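Local coordinates for protein phosphatidylinositol-specific phospholipase C1 (Streptomyces antibioticus, PDB 3H4X) that is a Streptomyces member of the calcium-dependent phosphoinositide phospholipase C family, built on a TIM-type beta/alpha barrel, at residues Y281-I295 / R308-A322. Sequence-based numbering, arbitrary orientation.
Sequences YLLIMTDAHNVPPVI and RVRQLAAAHASFATA. With EOH (ethanol), chain J.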
# COMPACT_ATOMS: atom_id res chain seq x y z
N TYR A 281 4.74 12.97 5.13
CA TYR A 281 4.96 11.56 4.84
C TYR A 281 3.69 10.78 5.13
O TYR A 281 2.92 11.13 6.02
CB TYR A 281 6.08 10.99 5.69
CG TYR A 281 7.43 11.67 5.55
CD1 TYR A 281 7.82 12.25 4.35
CD2 TYR A 281 8.32 11.70 6.61
CE1 TYR A 281 9.06 12.86 4.22
CE2 TYR A 281 9.55 12.30 6.49
CZ TYR A 281 9.92 12.88 5.30
OH TYR A 281 11.16 13.47 5.23
N LEU A 282 3.47 9.70 4.38
CA LEU A 282 2.34 8.82 4.66
C LEU A 282 2.71 7.84 5.76
O LEU A 282 3.77 7.23 5.72
CB LEU A 282 1.90 8.07 3.41
CG LEU A 282 1.50 8.95 2.23
CD1 LEU A 282 1.00 8.09 1.07
CD2 LEU A 282 0.44 9.98 2.62
N LEU A 283 1.83 7.72 6.75
CA LEU A 283 2.07 6.86 7.90
C LEU A 283 0.96 5.82 8.00
O LEU A 283 -0.18 6.14 8.31
CB LEU A 283 2.14 7.69 9.18
CG LEU A 283 2.48 6.97 10.48
CD1 LEU A 283 3.80 6.21 10.36
CD2 LEU A 283 2.54 7.95 11.64
N ILE A 284 1.29 4.57 7.69
CA ILE A 284 0.33 3.47 7.78
C ILE A 284 0.49 2.79 9.13
O ILE A 284 1.58 2.31 9.47
CB ILE A 284 0.54 2.41 6.66
CG1 ILE A 284 0.20 2.96 5.28
CG2 ILE A 284 -0.32 1.18 6.93
CD1 ILE A 284 1.12 4.03 4.77
N MET A 285 -0.59 2.74 9.90
CA MET A 285 -0.59 2.09 11.21
C MET A 285 -1.40 0.80 11.15
O MET A 285 -2.61 0.82 10.93
CB MET A 285 -1.15 3.02 12.28
CG MET A 285 -0.37 4.29 12.48
SD MET A 285 -0.74 5.01 14.08
CE MET A 285 0.28 6.48 14.06
N THR A 286 -0.70 -0.31 11.34
CA THR A 286 -1.29 -1.63 11.18
C THR A 286 -1.82 -2.20 12.50
O THR A 286 -1.44 -1.75 13.59
CB THR A 286 -0.29 -2.62 10.54
OG1 THR A 286 0.90 -2.66 11.33
CG2 THR A 286 0.07 -2.18 9.12
N ASP A 287 -2.68 -3.20 12.40
CA ASP A 287 -3.30 -3.80 13.57
C ASP A 287 -3.86 -2.74 14.51
O ASP A 287 -3.59 -2.74 15.71
CB ASP A 287 -2.31 -4.72 14.29
CG ASP A 287 -2.00 -5.97 13.49
OD1 ASP A 287 -2.96 -6.60 12.99
OD2 ASP A 287 -0.82 -6.32 13.35
N ALA A 288 -4.66 -1.84 13.94
CA ALA A 288 -5.25 -0.74 14.69
C ALA A 288 -6.04 -1.21 15.91
O ALA A 288 -6.16 -0.49 16.90
CB ALA A 288 -6.13 0.10 13.78
N HIS A 289 -6.59 -2.42 15.83
CA HIS A 289 -7.40 -2.96 16.91
C HIS A 289 -6.59 -3.30 18.16
O HIS A 289 -7.14 -3.40 19.26
CB HIS A 289 -8.13 -4.20 16.43
CG HIS A 289 -7.22 -5.30 15.98
ND1 HIS A 289 -6.40 -5.20 14.88
CD2 HIS A 289 -7.00 -6.54 16.50
CE1 HIS A 289 -5.72 -6.32 14.74
NE2 HIS A 289 -6.06 -7.14 15.71
N ASN A 290 -5.28 -3.48 18.00
CA ASN A 290 -4.41 -3.87 19.12
C ASN A 290 -3.93 -2.71 19.97
O ASN A 290 -3.24 -2.91 20.97
CB ASN A 290 -3.21 -4.68 18.63
CG ASN A 290 -3.56 -6.12 18.32
OD1 ASN A 290 -2.85 -6.80 17.58
ND2 ASN A 290 -4.66 -6.60 18.89
N VAL A 291 -4.27 -1.49 19.58
CA VAL A 291 -4.01 -0.34 20.43
C VAL A 291 -4.83 -0.51 21.71
O VAL A 291 -6.02 -0.83 21.64
CB VAL A 291 -4.40 0.97 19.73
CG1 VAL A 291 -4.22 2.15 20.66
CG2 VAL A 291 -3.58 1.15 18.46
N PRO A 292 -4.20 -0.33 22.88
CA PRO A 292 -4.96 -0.53 24.12
C PRO A 292 -5.95 0.61 24.38
O PRO A 292 -5.65 1.76 24.09
CB PRO A 292 -3.88 -0.55 25.20
CG PRO A 292 -2.72 0.18 24.62
CD PRO A 292 -2.78 -0.02 23.13
N PRO A 293 -7.14 0.29 24.91
CA PRO A 293 -7.60 -1.07 25.20
C PRO A 293 -8.03 -1.79 23.93
O PRO A 293 -8.73 -1.21 23.10
CB PRO A 293 -8.81 -0.84 26.11
CG PRO A 293 -9.32 0.49 25.72
CD PRO A 293 -8.13 1.30 25.32
N VAL A 294 -7.61 -3.04 23.78
CA VAL A 294 -7.81 -3.75 22.52
C VAL A 294 -9.29 -3.94 22.17
O VAL A 294 -10.13 -4.14 23.05
CB VAL A 294 -7.08 -5.10 22.50
CG1 VAL A 294 -5.60 -4.92 22.80
CG2 VAL A 294 -7.72 -6.07 23.48
N ILE A 295 -9.59 -3.87 20.88
CA ILE A 295 -10.91 -4.17 20.36
C ILE A 295 -10.76 -5.27 19.31
O ILE A 295 -9.64 -5.63 18.95
CB ILE A 295 -11.59 -2.93 19.75
CG1 ILE A 295 -10.76 -2.38 18.59
CG2 ILE A 295 -11.80 -1.87 20.83
CD1 ILE A 295 -11.39 -1.18 17.92
N ARG A 308 -11.41 4.39 17.48
CA ARG A 308 -10.03 3.98 17.24
C ARG A 308 -9.43 4.74 16.05
O ARG A 308 -8.29 5.20 16.10
CB ARG A 308 -9.97 2.46 17.03
CG ARG A 308 -8.57 1.89 16.84
CD ARG A 308 -7.58 2.32 17.92
NE ARG A 308 -8.06 2.15 19.30
CZ ARG A 308 -8.09 0.99 19.95
NH1 ARG A 308 -7.71 -0.13 19.36
NH2 ARG A 308 -8.53 0.96 21.21
N VAL A 309 -10.21 4.89 14.98
CA VAL A 309 -9.75 5.66 13.83
C VAL A 309 -9.46 7.11 14.23
O VAL A 309 -8.44 7.68 13.84
CB VAL A 309 -10.76 5.61 12.67
CG1 VAL A 309 -10.35 6.56 11.56
CG2 VAL A 309 -10.88 4.19 12.14
N ARG A 310 -10.35 7.70 15.01
CA ARG A 310 -10.15 9.07 15.47
C ARG A 310 -8.90 9.20 16.34
O ARG A 310 -8.16 10.17 16.23
CB ARG A 310 -11.37 9.55 16.25
CG ARG A 310 -12.62 9.68 15.40
CD ARG A 310 -12.53 10.89 14.49
NE ARG A 310 -13.81 11.18 13.85
CZ ARG A 310 -14.10 12.33 13.25
NH1 ARG A 310 -13.19 13.30 13.20
NH2 ARG A 310 -15.29 12.51 12.70
N GLN A 311 -8.67 8.21 17.20
CA GLN A 311 -7.48 8.22 18.04
C GLN A 311 -6.22 8.20 17.18
O GLN A 311 -5.28 8.96 17.40
CB GLN A 311 -7.46 7.03 19.00
CG GLN A 311 -6.22 7.01 19.89
CD GLN A 311 -6.10 5.75 20.72
OE1 GLN A 311 -6.80 4.77 20.49
NE2 GLN A 311 -5.21 5.78 21.71
N LEU A 312 -6.20 7.33 16.18
CA LEU A 312 -5.03 7.22 15.32
C LEU A 312 -4.84 8.46 14.44
O LEU A 312 -3.71 8.86 14.17
CB LEU A 312 -5.07 5.93 14.50
CG LEU A 312 -5.07 4.69 15.38
CD1 LEU A 312 -4.96 3.41 14.56
CD2 LEU A 312 -3.97 4.76 16.43
N ALA A 313 -5.95 9.06 14.00
CA ALA A 313 -5.87 10.31 13.26
C ALA A 313 -5.19 11.40 14.10
O ALA A 313 -4.33 12.12 13.61
CB ALA A 313 -7.26 10.76 12.83
N ALA A 314 -5.59 11.51 15.36
CA ALA A 314 -5.00 12.51 16.25
C ALA A 314 -3.52 12.22 16.47
O ALA A 314 -2.73 13.14 16.70
CB ALA A 314 -5.75 12.55 17.57
N ALA A 315 -3.15 10.95 16.39
CA ALA A 315 -1.75 10.53 16.51
C ALA A 315 -1.02 10.53 15.15
O ALA A 315 0.05 9.95 15.02
CB ALA A 315 -1.66 9.16 17.16
N HIS A 316 -1.62 11.19 14.16
CA HIS A 316 -0.96 11.48 12.89
C HIS A 316 -0.86 10.33 11.89
O HIS A 316 -0.08 10.40 10.94
CB HIS A 316 0.42 12.10 13.13
CG HIS A 316 0.39 13.28 14.04
ND1 HIS A 316 -0.03 14.53 13.64
CD2 HIS A 316 0.71 13.40 15.35
CE1 HIS A 316 0.04 15.37 14.66
NE2 HIS A 316 0.49 14.71 15.71
N ALA A 317 -1.66 9.29 12.08
CA ALA A 317 -1.73 8.24 11.07
C ALA A 317 -2.31 8.80 9.77
O ALA A 317 -3.17 9.69 9.79
CB ALA A 317 -2.60 7.10 11.56
N SER A 318 -1.82 8.30 8.64
CA SER A 318 -2.50 8.50 7.36
C SER A 318 -3.53 7.40 7.13
O SER A 318 -4.59 7.65 6.55
CB SER A 318 -1.50 8.47 6.20
OG SER A 318 -0.56 9.52 6.31
N PHE A 319 -3.20 6.19 7.56
CA PHE A 319 -4.10 5.05 7.41
C PHE A 319 -4.11 4.24 8.70
O PHE A 319 -3.07 4.08 9.34
CB PHE A 319 -3.65 4.12 6.28
CG PHE A 319 -3.59 4.77 4.93
CD1 PHE A 319 -4.67 4.71 4.07
CD2 PHE A 319 -2.44 5.43 4.51
CE1 PHE A 319 -4.60 5.30 2.82
CE2 PHE A 319 -2.37 6.01 3.26
CZ PHE A 319 -3.45 5.95 2.42
N ALA A 320 -5.29 3.74 9.06
CA ALA A 320 -5.43 2.77 10.13
C ALA A 320 -5.94 1.49 9.48
O ALA A 320 -6.97 1.51 8.80
CB ALA A 320 -6.42 3.26 11.17
N THR A 321 -5.24 0.37 9.68
CA THR A 321 -5.67 -0.88 9.06
C THR A 321 -5.97 -1.97 10.07
O THR A 321 -5.36 -2.04 11.14
CB THR A 321 -4.68 -1.39 7.98
OG1 THR A 321 -3.58 -2.06 8.61
CG2 THR A 321 -4.15 -0.24 7.14
N ALA A 322 -6.95 -2.80 9.71
CA ALA A 322 -7.34 -3.96 10.49
C ALA A 322 -8.12 -4.88 9.55
O ALA A 322 -7.91 -4.83 8.33
CB ALA A 322 -8.19 -3.55 11.70
C1 EOH J . 0.21 -4.66 18.09
C2 EOH J . 1.49 -4.82 18.90
O EOH J . -0.02 -5.74 17.22
O HOH W 1 -3.40 -4.50 9.86
O HOH W 2 -7.47 3.50 22.78
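Leu-283 meets Ser-318 through its backbone N and O. Its N donates to Ser-318 OG at 3.0 Å, nearly straight at 168°; Ser-318 chi1 of -62° sets that hydroxyl oxygen beside its backbone N. Leu-283 O accepts twice, from Ser-318 N on a lone pair (2.7 Å) and from Phe-319 N, tilted from the carbonyl plane. Ile-284 lies alongside Phe-319, both side chains pointing the same way, with CG1 3.7 Å from ring atom CD2. On the other face, the extended Met-285 chain brings CG and SD over Ala-317 CB and crosses Leu-312, while its backbone bonds Phe-319 O and Thr-321 N. These bonds and a 24° angle between strand axes define the parallel pair 282-286/319-322 of the beta-alpha-beta unit closing a TIM-type (beta/alpha) barrel, strand 319-322 pairing with the first strand 31-36; helix 302-314 makes the crossover. One water links Asp-287 N to Thr-321 OG1. Ala-288 N donates a hydrogen bond to Thr-321 O (2.9 Å), and Ala-288 CB rests 3.6 Å from Leu-312 CD1. The 3-10 turn 288-290 and the loop after it wrap the Arg-308 guanidinium: in its plane, NH1 donates to Ala-288 O (2.9 Å) and NH2 to Pro-293 O (2.9 Å), while Val-291 CB and Ile-295 CD1 lie over opposite faces. Bends at chi2 and chi3 curl the Arg-308 chain, placing the group where these bonds restrict its rotation.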